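Local coordinates for regulatory protein cox (Enterobacteria phage P2, PDB 4LHF), which binds DNA and represses the Pc promoter, which controls the genes for the immunity repressor and the integrase, at residues 10-15 against 57-62; 37-42 against 53-58. One frame throughout, in Å; residues are numbered along the deposited sequence.

In the fold
Contacts 1 and 2 lie on the two long edges of strand 54-58, the middle strand of a three-stranded antiparallel sheet in the order 11-13, 54-58, 39-42, and they share Val57 and Tyr58. Both are surface contacts, their centres about 7 Å apart, with Val57 the one buried residue in each. Contact 1 pairs a short strand and runs on into the start of helix 59-72, where Asp10, Pro60 and the Tyr58 ring meet beside mostly backbone bonds. Contact 2 is a hairpin with a longer register and nearly twice the buried area, 662 against 375 Å², mixing aromatic, sulfur and carboxylate groups near the hairpin's outer end.

Contact 1 (10-15 against 57-62); sequences DAIPYQ and VYLPAW
Ile12 and Val57 form an antiparallel hydrogen-bonded pair, with Ile12 N 3.0 Å from Val57 O and Val57 N 2.9 Å from Ile12 O, and Ala11 faces Tyr58 as the adjoining non-hydrogen-bonded pair. A third backbone bond carries the pairing past the strand end: Leu59 N, in the first turn of helix 59-72, gives its hydrogen to Asp10 O at 2.7 Å and 161°. The same carbonyl oxygen also receives a CA-H...O contact from Tyr58 CA and lies 3.3 Å from Pro60 CD, so this one acceptor takes one N-H and lies against two carbons. Proline in the helix's first turn costs no backbone bond there, and its ring is used for packing instead. Pro60 CD sits 3.8 Å above the plane of the Tyr58 ring, over its centre, while Pro60 CG meets the Asp10 side chain, which crosses the proline at about a right angle. Tyr58 holds CG anti to its backbone N (chi1 -169°), which places the ring beside its own carbonyl carbon, under Pro60 and alongside Asp10: Tyr58 CE1 comes within 3.8 Å of Asp10 CB, and the Ala11 methyl lies at the ring edge. On the other face of the sheet, Ile12 CG1 approaches Leu59 CD1 at 4.3 Å, a light touch. Val57 CG2, beside its own backbone N, reaches Tyr14 CB where helix 14-21 begins. Phe17 of that helix touches both Ile12 and Val57, so this face is the one turned to the helices. Here two strand-to-helix junctions meet, Pro13 and Tyr58 each being an N-cap residue, and strand 11-13 completes a small sheet with the hairpin 39-42/54-58, as in winged helix-turn-helix domains, where such a hairpin forms the wing.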
loop_
_atom_site.group_PDB
_atom_site.type_symbol
_atom_site.label_atom_id
_atom_site.label_comp_id
_atom_site.label_asym_id
_atom_site.label_seq_id
_atom_site.Cartn_x
_atom_site.Cartn_y
_atom_site.Cartn_z
ATOM N N ASP A 10 -8.778 -7.785 5.020
ATOM C CA ASP A 10 -8.566 -6.510 4.344
ATOM C C ASP A 10 -7.380 -5.746 4.917
ATOM O O ASP A 10 -7.063 -4.647 4.462
ATOM C CB ASP A 10 -9.826 -5.648 4.412
ATOM C CG ASP A 10 -10.955 -6.203 3.569
ATOM O OD1 ASP A 10 -10.673 -7.003 2.652
ATOM O OD2 ASP A 10 -12.122 -5.837 3.817
ATOM N N ALA A 11 -6.729 -6.327 5.917
ATOM C CA ALA A 11 -5.575 -5.684 6.534
ATOM C C ALA A 11 -4.505 -6.685 6.940
ATOM O O ALA A 11 -4.812 -7.762 7.452
ATOM C CB ALA A 11 -6.001 -4.853 7.729
ATOM N N ILE A 12 -3.246 -6.329 6.706
ATOM C CA ILE A 12 -2.139 -7.178 7.145
ATOM C C ILE A 12 -1.063 -6.354 7.834
ATOM O O ILE A 12 -0.817 -5.217 7.448
ATOM C CB ILE A 12 -1.500 -7.973 5.981
ATOM C CG1 ILE A 12 -1.014 -7.033 4.876
ATOM C CG2 ILE A 12 -2.478 -8.997 5.430
ATOM C CD1 ILE A 12 -0.270 -7.739 3.763
ATOM N N PRO A 13 -0.423 -6.926 8.867
ATOM C CA PRO A 13 0.654 -6.228 9.573
ATOM C C PRO A 13 1.713 -5.760 8.587
ATOM O O PRO A 13 1.989 -6.462 7.616
ATOM C CB PRO A 13 1.219 -7.308 10.493
ATOM C CG PRO A 13 0.069 -8.215 10.742
ATOM C CD PRO A 13 -0.687 -8.254 9.445
ATOM N N TYR A 14 2.287 -4.587 8.833
ATOM C CA TYR A 14 3.161 -3.939 7.858
ATOM C C TYR A 14 4.414 -4.750 7.524
ATOM O O TYR A 14 5.061 -4.511 6.503
ATOM C CB TYR A 14 3.538 -2.528 8.321
ATOM C CG TYR A 14 4.598 -2.481 9.397
ATOM C CD1 TYR A 14 5.905 -2.129 9.090
ATOM C CD2 TYR A 14 4.292 -2.779 10.720
ATOM C CE1 TYR A 14 6.877 -2.076 10.063
ATOM C CE2 TYR A 14 5.262 -2.731 11.704
ATOM C CZ TYR A 14 6.553 -2.380 11.368
ATOM O OH TYR A 14 7.526 -2.327 12.338
ATOM N N GLN A 15 4.748 -5.711 8.379
ATOM C CA GLN A 15 5.890 -6.586 8.133
ATOM C C GLN A 15 5.594 -7.565 7.000
ATOM O O GLN A 15 6.444 -7.818 6.145
ATOM C CB GLN A 15 6.264 -7.357 9.399
ATOM C CG GLN A 15 6.543 -6.481 10.606
ATOM C CD GLN A 15 5.319 -6.288 11.480
ATOM O OE1 GLN A 15 4.205 -6.125 10.983
ATOM N NE2 GLN A 15 5.521 -6.315 12.792
ATOM N N VAL A 57 -1.497 -2.451 7.343
ATOM C CA VAL A 57 -1.864 -1.873 6.061
ATOM C C VAL A 57 -3.248 -2.350 5.640
ATOM O O VAL A 57 -3.524 -3.558 5.617
ATOM C CB VAL A 57 -0.841 -2.221 4.971
ATOM C CG1 VAL A 57 -1.302 -1.686 3.627
ATOM C CG2 VAL A 57 0.522 -1.659 5.336
ATOM N N TYR A 58 -4.112 -1.384 5.329
ATOM C CA TYR A 58 -5.468 -1.647 4.868
ATOM C C TYR A 58 -5.463 -1.758 3.350
ATOM O O TYR A 58 -5.250 -0.772 2.647
ATOM C CB TYR A 58 -6.398 -0.521 5.319
ATOM C CG TYR A 58 -7.868 -0.809 5.124
ATOM C CD1 TYR A 58 -8.493 -1.831 5.824
ATOM C CD2 TYR A 58 -8.635 -0.046 4.254
ATOM C CE1 TYR A 58 -9.838 -2.094 5.653
ATOM C CE2 TYR A 58 -9.981 -0.300 4.078
ATOM C CZ TYR A 58 -10.578 -1.325 4.778
ATOM O OH TYR A 58 -11.919 -1.584 4.606
ATOM N N LEU A 59 -5.702 -2.967 2.857
ATOM C CA LEU A 59 -5.510 -3.296 1.441
ATOM C C LEU A 59 -6.517 -2.731 0.421
ATOM O O LEU A 59 -6.121 -2.392 -0.694
ATOM C CB LEU A 59 -5.368 -4.812 1.274
ATOM C CG LEU A 59 -4.202 -5.402 2.069
ATOM C CD1 LEU A 59 -4.238 -6.921 2.067
ATOM C CD2 LEU A 59 -2.890 -4.897 1.502
ATOM N N PRO A 60 -7.816 -2.657 0.774
ATOM C CA PRO A 60 -8.751 -2.060 -0.190
ATOM C C PRO A 60 -8.384 -0.630 -0.576
ATOM O O PRO A 60 -8.422 -0.285 -1.757
ATOM C CB PRO A 60 -10.079 -2.070 0.567
ATOM C CG PRO A 60 -9.968 -3.230 1.477
ATOM C CD PRO A 60 -8.532 -3.273 1.908
ATOM N N ALA A 61 -8.028 0.184 0.412
ATOM C CA ALA A 61 -7.621 1.560 0.161
ATOM C C ALA A 61 -6.374 1.599 -0.715
ATOM O O ALA A 61 -6.268 2.416 -1.631
ATOM C CB ALA A 61 -7.368 2.283 1.471
ATOM N N TRP A 62 -5.440 0.701 -0.425
ATOM C CA TRP A 62 -4.182 0.606 -1.156
ATOM C C TRP A 62 -4.414 0.294 -2.630
ATOM O O TRP A 62 -3.955 1.024 -3.510
ATOM C CB TRP A 62 -3.289 -0.454 -0.502
ATOM C CG TRP A 62 -2.076 -0.856 -1.289
ATOM C CD1 TRP A 62 -1.827 -2.081 -1.838
ATOM C CD2 TRP A 62 -0.939 -0.039 -1.598
ATOM N NE1 TRP A 62 -0.610 -2.077 -2.473
ATOM C CE2 TRP A 62 -0.046 -0.838 -2.342
ATOM C CE3 TRP A 62 -0.594 1.286 -1.323
ATOM C CZ2 TRP A 62 1.171 -0.349 -2.815
ATOM C CZ3 TRP A 62 0.614 1.767 -1.794
ATOM C CH2 TRP A 62 1.482 0.950 -2.532
#

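Contact 2 (37-42 against 53-58)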
loop_
_atom_site.group_PDB
_atom_site.type_symbol
_atom_site.label_atom_id
_atom_site.label_comp_id
_atom_site.label_asym_id
_atom_site.label_seq_id
_atom_site.Cartn_x
_atom_site.Cartn_y
_atom_site.Cartn_z
ATOM N N LEU A 37 1.397 5.340 3.039
ATOM C CA LEU A 37 0.577 4.132 3.024
ATOM C C LEU A 37 -0.716 4.245 3.826
ATOM O O LEU A 37 -0.742 4.864 4.889
ATOM C CB LEU A 37 1.393 2.938 3.528
ATOM C CG LEU A 37 2.628 2.555 2.712
ATOM C CD1 LEU A 37 3.413 1.461 3.408
ATOM C CD2 LEU A 37 2.216 2.110 1.323
ATOM N N PRO A 38 -1.799 3.639 3.312
ATOM C CA PRO A 38 -3.069 3.567 4.038
ATOM C C PRO A 38 -2.911 2.666 5.251
ATOM O O PRO A 38 -2.618 1.481 5.106
ATOM C CB PRO A 38 -4.022 2.942 3.018
ATOM C CG PRO A 38 -3.142 2.202 2.073
ATOM C CD PRO A 38 -1.880 2.999 1.987
ATOM N N VAL A 39 -3.109 3.227 6.438
ATOM C CA VAL A 39 -2.711 2.552 7.666
ATOM C C VAL A 39 -3.780 2.581 8.757
ATOM O O VAL A 39 -4.487 3.568 8.927
ATOM C CB VAL A 39 -1.375 3.144 8.192
ATOM C CG1 VAL A 39 -1.363 3.248 9.708
ATOM C CG2 VAL A 39 -0.204 2.310 7.702
ATOM N N ILE A 40 -3.905 1.467 9.472
ATOM C CA ILE A 40 -4.718 1.394 10.674
ATOM C C ILE A 40 -3.807 1.057 11.842
ATOM O O ILE A 40 -2.869 0.270 11.699
ATOM C CB ILE A 40 -5.792 0.308 10.557
ATOM C CG1 ILE A 40 -6.658 0.557 9.325
ATOM C CG2 ILE A 40 -6.654 0.263 11.812
ATOM C CD1 ILE A 40 -7.782 -0.431 9.178
ATOM N N ASP A 41 -4.075 1.657 12.995
ATOM C CA ASP A 41 -3.253 1.425 14.170
ATOM C C ASP A 41 -3.971 0.571 15.207
ATOM O O ASP A 41 -5.029 0.946 15.710
ATOM C CB ASP A 41 -2.823 2.754 14.789
ATOM C CG ASP A 41 -1.843 2.572 15.929
ATOM O OD1 ASP A 41 -0.713 2.113 15.666
ATOM O OD2 ASP A 41 -2.201 2.892 17.082
ATOM N N MET A 42 -3.388 -0.582 15.516
ATOM C CA MET A 42 -3.880 -1.429 16.592
ATOM C C MET A 42 -3.091 -1.142 17.865
ATOM O O MET A 42 -1.890 -1.413 17.939
ATOM C CB MET A 42 -3.780 -2.906 16.216
ATOM C CG MET A 42 -4.601 -3.817 17.110
ATOM S SD MET A 42 -4.550 -5.537 16.588
ATOM C CE MET A 42 -2.826 -5.910 16.872
ATOM N N GLY A 53 1.227 1.473 18.214
ATOM C CA GLY A 53 1.400 0.037 18.345
ATOM C C GLY A 53 1.569 -0.657 17.009
ATOM O O GLY A 53 2.413 -0.269 16.200
ATOM N N GLU A 54 0.764 -1.689 16.776
ATOM C CA GLU A 54 0.836 -2.447 15.533
ATOM C C GLU A 54 0.312 -1.645 14.351
ATOM O O GLU A 54 -0.826 -1.188 14.360
ATOM C CB GLU A 54 0.058 -3.758 15.645
ATOM C CG GLU A 54 0.787 -4.861 16.388
ATOM C CD GLU A 54 0.742 -6.183 15.645
ATOM O OE1 GLU A 54 1.378 -6.285 14.574
ATOM O OE2 GLU A 54 0.068 -7.118 16.128
ATOM N N TYR A 55 1.148 -1.476 13.334
ATOM C CA TYR A 55 0.723 -0.812 12.111
ATOM C C TYR A 55 0.254 -1.833 11.084
ATOM O O TYR A 55 1.036 -2.661 10.615
ATOM C CB TYR A 55 1.855 0.039 11.537
ATOM C CG TYR A 55 1.885 1.457 12.062
ATOM C CD1 TYR A 55 0.709 2.157 12.297
ATOM C CD2 TYR A 55 3.089 2.095 12.328
ATOM C CE1 TYR A 55 0.729 3.453 12.775
ATOM C CE2 TYR A 55 3.120 3.391 12.808
ATOM C CZ TYR A 55 1.938 4.065 13.030
ATOM O OH TYR A 55 1.960 5.355 13.507
ATOM N N TRP A 56 -1.030 -1.777 10.748
ATOM C CA TRP A 56 -1.602 -2.679 9.756
ATOM C C TRP A 56 -1.924 -1.918 8.480
ATOM O O TRP A 56 -2.548 -0.865 8.520
ATOM C CB TRP A 56 -2.883 -3.320 10.290
ATOM C CG TRP A 56 -2.684 -4.254 11.442
ATOM C CD1 TRP A 56 -2.154 -3.952 12.663
ATOM C CD2 TRP A 56 -3.041 -5.642 11.494
ATOM N NE1 TRP A 56 -2.147 -5.067 13.466
ATOM C CE2 TRP A 56 -2.688 -6.117 12.772
ATOM C CE3 TRP A 56 -3.622 -6.527 10.580
ATOM C CZ2 TRP A 56 -2.894 -7.439 13.160
ATOM C CZ3 TRP A 56 -3.826 -7.840 10.968
ATOM C CH2 TRP A 56 -3.462 -8.283 12.245
ATOM N N VAL A 57 -1.497 -2.451 7.343
ATOM C CA VAL A 57 -1.864 -1.873 6.061
ATOM C C VAL A 57 -3.248 -2.350 5.640
ATOM O O VAL A 57 -3.524 -3.558 5.617
ATOM C CB VAL A 57 -0.841 -2.221 4.971
ATOM C CG1 VAL A 57 -1.302 -1.686 3.627
ATOM C CG2 VAL A 57 0.522 -1.659 5.336
ATOM N N TYR A 58 -4.112 -1.384 5.329
ATOM C CA TYR A 58 -5.468 -1.647 4.868
ATOM C C TYR A 58 -5.463 -1.758 3.350
ATOM O O TYR A 58 -5.250 -0.772 2.647
ATOM C CB TYR A 58 -6.398 -0.521 5.319
ATOM C CG TYR A 58 -7.868 -0.809 5.124
ATOM C CD1 TYR A 58 -8.493 -1.831 5.824
ATOM C CD2 TYR A 58 -8.635 -0.046 4.254
ATOM C CE1 TYR A 58 -9.838 -2.094 5.653
ATOM C CE2 TYR A 58 -9.981 -0.300 4.078
ATOM C CZ TYR A 58 -10.578 -1.325 4.778
ATOM O OH TYR A 58 -11.919 -1.584 4.606
#
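Val39 meets Tyr55 on one face, its CG1 3.5 Å from Tyr55 CD1, and this face is backed by the fold: Ile32 of helix 25-34 touches both residues. Four backbone bonds hold Ile40 to Trp56 and Met42 to Glu54, the straightest being Ile40 N to Trp56 O at 177°. At the helix-proximal end the pairing slackens, since Tyr58 N reaches Pro38 O at 3.2 Å from above the carbonyl plane. Toward the turn, Asp41 turns its CG anti to the backbone N (chi1 -174°), bringing OD1 to Gly53 N at 3.3 Å through its syn lone pair; OD2 is bonded to Thr43 OG1. The opposite face is closely packed but lies nearer solvent, Ile40 and Met42 being exposed. Ile40 CD1 touches Tyr58 CD1 at 3.7 Å. Met42 lies beside Glu54, pointing the same way, and the Met42 bend at chi3 (66°) carries Met42 CE to 3.2 Å from Glu54 OE2 and 3.6 Å from Trp56 NE1. Met42 SD stands 4.7 Å from the centroid of the Trp56 five-membered ring, an oblique Met-aromatic contact. The hairpin matches the wing of a winged helix-turn-helix domain, consistent with DNA binding by Cox.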